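PDB 1N81: plasmodium falciparum gamete antigen 27/25 from Plasmodium falciparum, which is essential for sexual development of the malaria parasite but is of unknown molecular function, with a possible capacity for protein dimerization. Local coordinates for residues R14-V18 with Y66-E70; W107-V112 with L142-E147; M133-I139 with I166-I171. All blocks are in the same frame, centred on the assembly; numbering follows the deposited sequence.

Interaction 1: residues R14-V18 with Y66-E70; sequences RIRKV and YFLIE
The loop between helix 50-63 and helix 71-89 is laid against the first turn of helix 13-35, chiefly through R14 and Y66, whose side chains cross at about a right angle. The CB of Y66 points toward the helix, and the two faces of the ring have different neighbours: K17 CB lies over one, offset toward the rim, and the backbone N of L68 lies beyond the other. The K17 contact qualifies as CH-pi, with CB 4.2 Å from the ring centroid of Y66 and 24° off the normal. From V18, the CG2 branch reaches Y66 CE2 at 3.9 Å.

R14 carries the polar half. With CG anti to the backbone N (chi1 -174°) and the chain extended as far as NE, its guanidinium passes the phenol oxygen and arrives at the loop backbone. Two of its nitrogens are engaged here: NH2 of R14 donates to L68 O at 3.2 Å with an N-H...O angle of 154°, and NE of R14 makes a weak bond to Y66 OH at 3.3 Å. The first bond lies in the carbonyl plane and almost in the guanidinium plane. Its acceptor belongs to the central residue of an inverse gamma turn, so the bond ties that turn to the helix. E70, the N-cap residue of helix 71-89, adds opposite charge without a directed bond, since its OE2 stands 4.2 Å from R14 NH2 and well out of the guanidinium plane.

Apart from the ring, V18 CG1 meets I69 CD1 at 4.2 Å. Both residues also pack on I77 of helix 71-89, while R14 NH1 is bonded to V173 O at the end of helix 156-173, joining three helices around the loop.

Interaction 2: residues W107-V112 with L142-E147; sequences WVEQRV and LFDTYE
Y146 inserts its ring as a knob among W107, V108, R111 and V112 of helix 96-122, and each of these meets it differently. R111 crosses it at about a right angle: CG lies over one face, modelled too close for its exact position to be trusted, and a bend at chi2 folds the chain so that NE approaches the phenol oxygen. The NE to Y146 OH bond is 2.8 Å long but weak, its N-H...O angle being 145°; the stronger partner of this hydroxyl is E115, to which it is hydrogen-bonded. Y146 CD2 lies at the edge of the W107 ring, near its plane, 3.7 Å from CZ3, with the two ring planes inclined by 67°. V112 reaches Y146 CD1 with its CG2 methyl at 4.0 Å, and that methyl also meets F143 CD1.

V108 CG1 meets Y146 CB at 4.2 Å and makes a CH-pi contact over one face of F143, the two side chains crossing at about a right angle. Edge-to-face rings of F154 and Y159 flank F143 further.

The segment axes approach to 9.5 Å at 138° between their N-to-C directions. With the knob-into-hole fit of Y146, this is an inclined antiparallel helix pair within an all-helical protein.

Interaction 3: residues M133-I139 with I166-I171; sequences MNDKKLI and ISQFLI
S167 and M133 make the polar join: the serine hydroxyl donates to M133 O, with OG 2.7 Å from that oxygen and tilted 16° from the carbonyl plane. The same carbonyl also receives a CA-H...O contact from S167, whose CA is 3.5 Å from M133 O. Two groups of one residue therefore converge on a single acceptor, consistent with the 5.3 Å separation of the M133 and S167 CA atoms.

The tight packing flanks this bond. M133 has CG anti to the carbonyl carbon (chi1 -68°) and an extended chain beyond it, which carries the thioether along helix 156-173: CG meets L170 CB at 3.9 Å, and SD meets I171 CG1 at 3.7 Å. Toward the other end, I139 and I166 run past each other in opposite directions, I139 CD1 lying 3.8 Å from I166 CG2. V120 and V116 of helix 96-122 continue the packing behind M133 and L170, respectively.

Between these two patches the chain leaves helix 126-133 and enters helix 136-150 through a tight turn between two consecutive helices. D135 is the N-cap: its OD1 accepts from L138 N at 3.1 Å, approached from above the carboxylate plane, and more weakly from K137 N.

The looser margin lies at N134 and the CD1 end of I171. N134 is partly exposed and I171 exposed, and they meet only distantly, N134 OD1 standing 4.1 Å from I171 CD1. The same amide oxygen passes S167 CB without a hydrogen bond.

From the N terminus, interaction 1 comes first, closing the mostly helical excursion from helix 13-35 to the loop before helix 71-89. It is complete before the other two begin. Interaction 2 then opens on helix 96-122; interaction 3 opens at 133-139 before interaction 2 closes at 142-147, and itself closes on helix 156-173, so these two cross. Both use helix 136-150, and their centres are about 12 Å apart. I166 joins them by packing on F143 and V112. Interactions 1 and 3 meet where F169 packs on I15 and V18, so that helix 156-173 touches helix 13-35 as well as helices 96-122 and 136-150.

Interaction 1: residues R14-V18 with Y66-E70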
loop_
_atom_site.group_PDB
_atom_site.type_symbol
_atom_site.label_atom_id
_atom_site.label_comp_id
_atom_site.label_asym_id
_atom_site.label_seq_id
_atom_site.Cartn_x
_atom_site.Cartn_y
_atom_site.Cartn_z
ATOM N N ARG A 14 1.826 -2.290 12.971
ATOM C CA ARG A 14 2.216 -1.098 12.210
ATOM C C ARG A 14 1.893 -1.268 10.710
ATOM O O ARG A 14 1.415 -0.331 10.063
ATOM C CB ARG A 14 3.710 -0.811 12.326
ATOM C CG ARG A 14 4.019 0.497 11.646
ATOM C CD ARG A 14 5.499 0.850 11.628
ATOM N NE ARG A 14 5.532 2.290 11.634
ATOM C CZ ARG A 14 6.116 3.018 10.716
ATOM N NH1 ARG A 14 6.743 2.431 9.716
ATOM N NH2 ARG A 14 6.020 4.327 10.770
ATOM N N ILE A 15 2.165 -2.454 10.181
ATOM C CA ILE A 15 1.866 -2.766 8.780
ATOM C C ILE A 15 0.349 -2.666 8.589
ATOM O O ILE A 15 -0.145 -2.014 7.666
ATOM C CB ILE A 15 2.311 -4.186 8.441
ATOM C CG1 ILE A 15 3.842 -4.232 8.338
ATOM C CG2 ILE A 15 1.677 -4.644 7.132
ATOM C CD1 ILE A 15 4.381 -3.561 7.084
ATOM N N ARG A 16 -0.384 -3.287 9.505
ATOM C CA ARG A 16 -1.848 -3.295 9.445
ATOM C C ARG A 16 -2.429 -1.883 9.438
ATOM O O ARG A 16 -3.299 -1.574 8.614
ATOM C CB ARG A 16 -2.387 -4.125 10.625
ATOM C CG ARG A 16 -3.890 -4.237 10.784
ATOM C CD ARG A 16 -4.184 -5.279 11.882
ATOM N NE ARG A 16 -5.611 -5.557 12.072
ATOM C CZ ARG A 16 -6.091 -6.651 12.659
ATOM N NH1 ARG A 16 -5.262 -7.582 13.117
ATOM N NH2 ARG A 16 -7.402 -6.817 12.786
ATOM N N LYS A 17 -1.955 -1.022 10.346
ATOM C CA LYS A 17 -2.462 0.349 10.393
ATOM C C LYS A 17 -2.006 1.249 9.240
ATOM O O LYS A 17 -2.827 1.960 8.640
ATOM C CB LYS A 17 -2.112 1.027 11.725
ATOM C CG LYS A 17 -2.861 0.414 12.921
ATOM C CD LYS A 17 -2.336 0.939 14.238
ATOM C CE LYS A 17 -2.996 0.263 15.425
ATOM N NZ LYS A 17 -2.297 0.645 16.684
ATOM N N VAL A 18 -0.717 1.243 8.923
ATOM C CA VAL A 18 -0.264 2.114 7.847
ATOM C C VAL A 18 -0.904 1.616 6.534
ATOM O O VAL A 18 -1.319 2.409 5.690
ATOM C CB VAL A 18 1.285 2.143 7.741
ATOM C CG1 VAL A 18 1.715 3.181 6.689
ATOM C CG2 VAL A 18 1.877 2.540 9.078
ATOM N N TYR A 66 -3.868 6.420 14.306
ATOM C CA TYR A 66 -2.465 6.077 14.233
ATOM C C TYR A 66 -1.733 7.277 13.678
ATOM O O TYR A 66 -1.799 7.553 12.473
ATOM C CB TYR A 66 -2.274 4.854 13.333
ATOM C CG TYR A 66 -0.881 4.269 13.441
ATOM C CD1 TYR A 66 -0.493 3.512 14.561
ATOM C CD2 TYR A 66 0.072 4.541 12.474
ATOM C CE1 TYR A 66 0.834 3.046 14.700
ATOM C CE2 TYR A 66 1.392 4.091 12.603
ATOM C CZ TYR A 66 1.770 3.345 13.718
ATOM O OH TYR A 66 3.083 2.922 13.811
ATOM N N PHE A 67 -1.032 7.988 14.554
ATOM C CA PHE A 67 -0.316 9.194 14.158
ATOM C C PHE A 67 1.198 9.071 14.162
ATOM O O PHE A 67 1.906 10.071 14.089
ATOM C CB PHE A 67 -0.765 10.365 15.043
ATOM C CG PHE A 67 -2.258 10.567 15.044
ATOM C CD1 PHE A 67 -3.070 9.866 15.923
ATOM C CD2 PHE A 67 -2.855 11.402 14.103
ATOM C CE1 PHE A 67 -4.467 9.989 15.861
ATOM C CE2 PHE A 67 -4.240 11.528 14.030
ATOM C CZ PHE A 67 -5.050 10.821 14.910
ATOM N N LEU A 68 1.693 7.841 14.211
ATOM C CA LEU A 68 3.127 7.587 14.226
ATOM C C LEU A 68 3.762 7.461 12.846
ATOM O O LEU A 68 4.533 6.540 12.585
ATOM C CB LEU A 68 3.391 6.325 15.042
ATOM C CG LEU A 68 3.702 6.451 16.548
ATOM C CD1 LEU A 68 3.340 7.832 17.137
ATOM C CD2 LEU A 68 2.993 5.333 17.263
ATOM N N ILE A 69 3.473 8.397 11.958
ATOM C CA ILE A 69 4.060 8.315 10.625
ATOM C C ILE A 69 5.004 9.484 10.340
ATOM O O ILE A 69 4.555 10.622 10.229
ATOM C CB ILE A 69 2.941 8.229 9.543
ATOM C CG1 ILE A 69 2.104 6.949 9.763
ATOM C CG2 ILE A 69 3.559 8.194 8.146
ATOM C CD1 ILE A 69 0.936 6.762 8.814
ATOM N N GLU A 70 6.309 9.201 10.228
ATOM C CA GLU A 70 7.312 10.245 9.944
ATOM C C GLU A 70 6.980 10.956 8.627
ATOM O O GLU A 70 6.380 10.366 7.732
ATOM C CB GLU A 70 8.727 9.653 9.822
ATOM C CG GLU A 70 9.351 9.122 11.120
ATOM C CD GLU A 70 9.325 7.589 11.229
ATOM O OE1 GLU A 70 9.741 6.908 10.261
ATOM O OE2 GLU A 70 8.895 7.057 12.282
#

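Interaction 2: residues W107-V112 with L142-E147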
loop_
_atom_site.group_PDB
_atom_site.type_symbol
_atom_site.label_atom_id
_atom_site.label_comp_id
_atom_site.label_asym_id
_atom_site.label_seq_id
_atom_site.Cartn_x
_atom_site.Cartn_y
_atom_site.Cartn_z
ATOM N N TRP A 107 -7.094 -4.154 -2.711
ATOM C CA TRP A 107 -7.094 -5.296 -1.803
ATOM C C TRP A 107 -5.921 -6.212 -2.110
ATOM O O TRP A 107 -5.206 -6.650 -1.201
ATOM C CB TRP A 107 -8.401 -6.078 -1.970
ATOM C CG TRP A 107 -8.644 -7.160 -0.995
ATOM C CD1 TRP A 107 -9.383 -7.070 0.152
ATOM C CD2 TRP A 107 -8.158 -8.528 -1.057
ATOM N NE1 TRP A 107 -9.391 -8.287 0.806
ATOM C CE2 TRP A 107 -8.657 -9.192 0.091
ATOM C CE3 TRP A 107 -7.370 -9.238 -1.965
ATOM C CZ2 TRP A 107 -8.364 -10.545 0.359
ATOM C CZ3 TRP A 107 -7.081 -10.576 -1.705
ATOM C CH2 TRP A 107 -7.582 -11.220 -0.550
ATOM N N VAL A 108 -5.746 -6.507 -3.393
ATOM C CA VAL A 108 -4.683 -7.382 -3.828
ATOM C C VAL A 108 -3.315 -6.849 -3.407
ATOM O O VAL A 108 -2.514 -7.568 -2.822
ATOM C CB VAL A 108 -4.734 -7.569 -5.347
ATOM C CG1 VAL A 108 -3.393 -8.199 -5.851
ATOM C CG2 VAL A 108 -5.968 -8.486 -5.706
ATOM N N GLU A 109 -3.074 -5.577 -3.678
ATOM C CA GLU A 109 -1.809 -4.957 -3.335
ATOM C C GLU A 109 -1.621 -4.972 -1.809
ATOM O O GLU A 109 -0.542 -5.344 -1.312
ATOM C CB GLU A 109 -1.751 -3.519 -3.885
ATOM C CG GLU A 109 -0.385 -2.851 -3.691
ATOM C CD GLU A 109 -0.292 -1.461 -4.308
ATOM O OE1 GLU A 109 0.725 -0.787 -4.058
ATOM O OE2 GLU A 109 -1.214 -1.032 -5.039
ATOM N N GLN A 110 -2.664 -4.618 -1.062
ATOM C CA GLN A 110 -2.522 -4.601 0.395
ATOM C C GLN A 110 -2.236 -6.011 0.950
ATOM O O GLN A 110 -1.357 -6.204 1.815
ATOM C CB GLN A 110 -3.746 -3.965 1.065
ATOM C CG GLN A 110 -3.560 -3.838 2.560
ATOM C CD GLN A 110 -4.641 -3.039 3.237
ATOM O OE1 GLN A 110 -5.676 -2.753 2.655
ATOM N NE2 GLN A 110 -4.402 -2.676 4.485
ATOM N N ARG A 111 -2.932 -7.009 0.416
ATOM C CA ARG A 111 -2.671 -8.381 0.825
ATOM C C ARG A 111 -1.232 -8.870 0.489
ATOM O O ARG A 111 -0.619 -9.599 1.271
ATOM C CB ARG A 111 -3.642 -9.322 0.140
ATOM C CG ARG A 111 -3.398 -10.758 0.447
ATOM C CD ARG A 111 -3.572 -11.062 1.939
ATOM N NE ARG A 111 -3.931 -12.466 2.147
ATOM C CZ ARG A 111 -5.154 -12.901 2.464
ATOM N NH1 ARG A 111 -6.148 -12.042 2.622
ATOM N NH2 ARG A 111 -5.377 -14.200 2.629
ATOM N N VAL A 112 -0.708 -8.518 -0.679
ATOM C CA VAL A 112 0.637 -8.978 -1.005
ATOM C C VAL A 112 1.630 -8.310 -0.038
ATOM O O VAL A 112 2.521 -8.988 0.497
ATOM C CB VAL A 112 1.004 -8.707 -2.466
ATOM C CG1 VAL A 112 2.482 -9.013 -2.705
ATOM C CG2 VAL A 112 0.169 -9.604 -3.354
ATOM N N LEU A 142 2.883 -14.279 -5.172
ATOM C CA LEU A 142 1.793 -13.884 -4.289
ATOM C C LEU A 142 0.696 -13.154 -5.096
ATOM O O LEU A 142 -0.508 -13.342 -4.833
ATOM C CB LEU A 142 2.301 -13.012 -3.139
ATOM C CG LEU A 142 3.151 -13.732 -2.083
ATOM C CD1 LEU A 142 3.775 -12.694 -1.154
ATOM C CD2 LEU A 142 2.292 -14.718 -1.263
ATOM N N PHE A 143 1.109 -12.363 -6.094
ATOM C CA PHE A 143 0.175 -11.634 -6.952
ATOM C C PHE A 143 -0.712 -12.580 -7.767
ATOM O O PHE A 143 -1.913 -12.335 -7.925
ATOM C CB PHE A 143 0.906 -10.703 -7.941
ATOM C CG PHE A 143 0.540 -9.254 -7.783
ATOM C CD1 PHE A 143 1.232 -8.443 -6.874
ATOM C CD2 PHE A 143 -0.507 -8.703 -8.517
ATOM C CE1 PHE A 143 0.867 -7.113 -6.707
ATOM C CE2 PHE A 143 -0.873 -7.360 -8.357
ATOM C CZ PHE A 143 -0.186 -6.574 -7.454
ATOM N N ASP A 144 -0.123 -13.629 -8.331
ATOM C CA ASP A 144 -0.917 -14.591 -9.096
ATOM C C ASP A 144 -2.033 -15.170 -8.244
ATOM O O ASP A 144 -3.176 -15.316 -8.688
ATOM C CB ASP A 144 -0.045 -15.728 -9.601
ATOM C CG ASP A 144 0.930 -15.259 -10.643
ATOM O OD1 ASP A 144 0.697 -14.156 -11.180
ATOM O OD2 ASP A 144 1.912 -15.976 -10.927
ATOM N N THR A 145 -1.701 -15.491 -7.005
ATOM C CA THR A 145 -2.686 -16.071 -6.107
ATOM C C THR A 145 -3.827 -15.132 -5.738
ATOM O O THR A 145 -5.005 -15.507 -5.795
ATOM C CB THR A 145 -2.018 -16.579 -4.814
ATOM O OG1 THR A 145 -0.973 -17.486 -5.166
ATOM C CG2 THR A 145 -3.023 -17.336 -3.967
ATOM N N TYR A 146 -3.500 -13.898 -5.380
ATOM C CA TYR A 146 -4.553 -12.982 -4.982
ATOM C C TYR A 146 -5.368 -12.364 -6.110
ATOM O O TYR A 146 -6.531 -12.039 -5.895
ATOM C CB TYR A 146 -4.000 -11.944 -4.026
ATOM C CG TYR A 146 -3.568 -12.577 -2.739
ATOM C CD1 TYR A 146 -2.224 -12.615 -2.382
ATOM C CD2 TYR A 146 -4.503 -13.159 -1.875
ATOM C CE1 TYR A 146 -1.815 -13.212 -1.200
ATOM C CE2 TYR A 146 -4.106 -13.767 -0.685
ATOM C CZ TYR A 146 -2.752 -13.789 -0.349
ATOM O OH TYR A 146 -2.340 -14.366 0.843
ATOM N N GLU A 147 -4.775 -12.216 -7.289
ATOM C CA GLU A 147 -5.489 -11.728 -8.463
ATOM C C GLU A 147 -6.583 -12.779 -8.726
ATOM O O GLU A 147 -7.741 -12.445 -8.941
ATOM C CB GLU A 147 -4.601 -11.736 -9.707
ATOM C CG GLU A 147 -3.802 -10.490 -9.967
ATOM C CD GLU A 147 -3.052 -10.576 -11.284
ATOM O OE1 GLU A 147 -2.427 -11.629 -11.542
ATOM O OE2 GLU A 147 -3.070 -9.589 -12.060
#

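Interaction 3: residues M133-I139 with I166-I171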
loop_
_atom_site.group_PDB
_atom_site.type_symbol
_atom_site.label_atom_id
_atom_site.label_comp_id
_atom_site.label_asym_id
_atom_site.label_seq_id
_atom_site.Cartn_x
_atom_site.Cartn_y
_atom_site.Cartn_z
ATOM N N MET A 133 12.116 -8.084 0.880
ATOM C CA MET A 133 11.340 -6.895 0.524
ATOM C C MET A 133 11.409 -6.595 -0.975
ATOM O O MET A 133 10.446 -6.088 -1.578
ATOM C CB MET A 133 11.852 -5.676 1.283
ATOM C CG MET A 133 11.607 -5.729 2.767
ATOM S SD MET A 133 12.174 -4.217 3.568
ATOM C CE MET A 133 11.580 -4.465 5.212
ATOM N N ASN A 134 12.544 -6.944 -1.573
ATOM C CA ASN A 134 12.782 -6.698 -2.989
ATOM C C ASN A 134 12.572 -7.938 -3.850
ATOM O O ASN A 134 12.774 -7.878 -5.054
ATOM C CB ASN A 134 14.239 -6.178 -3.203
ATOM C CG ASN A 134 14.473 -4.782 -2.600
ATOM O OD1 ASN A 134 13.788 -3.843 -2.945
ATOM N ND2 ASN A 134 15.458 -4.656 -1.707
ATOM N N ASP A 135 12.161 -9.064 -3.256
ATOM C CA ASP A 135 12.016 -10.283 -4.046
ATOM C C ASP A 135 10.853 -10.238 -5.050
ATOM O O ASP A 135 9.729 -10.646 -4.740
ATOM C CB ASP A 135 11.862 -11.504 -3.114
ATOM C CG ASP A 135 12.123 -12.834 -3.839
ATOM O OD1 ASP A 135 11.882 -12.907 -5.058
ATOM O OD2 ASP A 135 12.563 -13.798 -3.180
ATOM N N LYS A 136 11.142 -9.792 -6.269
ATOM C CA LYS A 136 10.120 -9.683 -7.297
ATOM C C LYS A 136 9.490 -11.029 -7.642
ATOM O O LYS A 136 8.330 -11.089 -8.086
ATOM C CB LYS A 136 10.695 -9.061 -8.577
ATOM C CG LYS A 136 11.458 -7.754 -8.419
ATOM C CD LYS A 136 12.280 -7.488 -9.702
ATOM C CE LYS A 136 13.348 -6.402 -9.550
ATOM N NZ LYS A 136 12.806 -5.019 -9.706
ATOM N N LYS A 137 10.251 -12.104 -7.451
ATOM C CA LYS A 137 9.748 -13.435 -7.751
ATOM C C LYS A 137 8.647 -13.810 -6.763
ATOM O O LYS A 137 7.589 -14.312 -7.151
ATOM C CB LYS A 137 10.873 -14.458 -7.673
ATOM C CG LYS A 137 10.455 -15.849 -8.066
ATOM C CD LYS A 137 11.655 -16.662 -8.563
ATOM C CE LYS A 137 11.214 -17.887 -9.355
ATOM N NZ LYS A 137 10.473 -18.869 -8.518
ATOM N N LEU A 138 8.918 -13.578 -5.488
ATOM C CA LEU A 138 7.949 -13.872 -4.434
ATOM C C LEU A 138 6.728 -12.977 -4.663
ATOM O O LEU A 138 5.596 -13.427 -4.587
ATOM C CB LEU A 138 8.561 -13.589 -3.059
ATOM C CG LEU A 138 7.626 -13.656 -1.847
ATOM C CD1 LEU A 138 7.126 -15.087 -1.642
ATOM C CD2 LEU A 138 8.364 -13.185 -0.611
ATOM N N ILE A 139 6.955 -11.710 -4.986
ATOM C CA ILE A 139 5.829 -10.819 -5.217
ATOM C C ILE A 139 4.949 -11.292 -6.382
ATOM O O ILE A 139 3.713 -11.302 -6.273
ATOM C CB ILE A 139 6.306 -9.371 -5.435
ATOM C CG1 ILE A 139 6.901 -8.835 -4.115
ATOM C CG2 ILE A 139 5.130 -8.480 -5.876
ATOM C CD1 ILE A 139 7.693 -7.540 -4.291
ATOM N N ILE A 166 5.157 -1.917 -3.639
ATOM C CA ILE A 166 5.176 -2.894 -2.574
ATOM C C ILE A 166 6.560 -2.912 -1.897
ATOM O O ILE A 166 6.674 -2.824 -0.657
ATOM C CB ILE A 166 4.823 -4.246 -3.181
ATOM C CG1 ILE A 166 3.313 -4.275 -3.441
ATOM C CG2 ILE A 166 5.305 -5.409 -2.291
ATOM C CD1 ILE A 166 2.871 -5.549 -4.164
ATOM N N SER A 167 7.600 -3.013 -2.712
ATOM C CA SER A 167 8.961 -3.031 -2.177
ATOM C C SER A 167 9.205 -1.697 -1.468
ATOM O O SER A 167 9.726 -1.672 -0.347
ATOM C CB SER A 167 9.987 -3.258 -3.296
ATOM O OG SER A 167 9.923 -4.593 -3.759
ATOM N N GLN A 168 8.769 -0.601 -2.088
ATOM C CA GLN A 168 8.946 0.713 -1.474
ATOM C C GLN A 168 8.221 0.820 -0.160
ATOM O O GLN A 168 8.770 1.322 0.823
ATOM C CB GLN A 168 8.443 1.849 -2.366
ATOM C CG GLN A 168 8.746 3.193 -1.724
ATOM C CD GLN A 168 8.207 4.343 -2.496
ATOM O OE1 GLN A 168 7.010 4.617 -2.472
ATOM N NE2 GLN A 168 9.087 5.027 -3.216
ATOM N N PHE A 169 6.968 0.373 -0.147
ATOM C CA PHE A 169 6.160 0.420 1.063
ATOM C C PHE A 169 6.839 -0.358 2.214
ATOM O O PHE A 169 6.909 0.113 3.340
ATOM C CB PHE A 169 4.767 -0.181 0.791
ATOM C CG PHE A 169 3.863 -0.194 2.003
ATOM C CD1 PHE A 169 2.845 0.757 2.140
ATOM C CD2 PHE A 169 4.030 -1.155 3.001
ATOM C CE1 PHE A 169 1.987 0.763 3.261
ATOM C CE2 PHE A 169 3.191 -1.170 4.126
ATOM C CZ PHE A 169 2.158 -0.197 4.254
ATOM N N LEU A 170 7.315 -1.561 1.937
ATOM C CA LEU A 170 7.941 -2.357 2.982
ATOM C C LEU A 170 9.182 -1.645 3.572
ATOM O O LEU A 170 9.314 -1.499 4.790
ATOM C CB LEU A 170 8.306 -3.732 2.416
ATOM C CG LEU A 170 7.049 -4.572 2.138
ATOM C CD1 LEU A 170 7.405 -5.740 1.283
ATOM C CD2 LEU A 170 6.405 -5.040 3.426
ATOM N N ILE A 171 10.074 -1.175 2.712
ATOM C CA ILE A 171 11.271 -0.489 3.196
ATOM C C ILE A 171 10.905 0.704 4.078
ATOM O O ILE A 171 11.463 0.881 5.136
ATOM C CB ILE A 171 12.166 -0.046 2.010
ATOM C CG1 ILE A 171 12.761 -1.284 1.343
ATOM C CG2 ILE A 171 13.308 0.851 2.519
ATOM C CD1 ILE A 171 13.307 -1.038 -0.051
#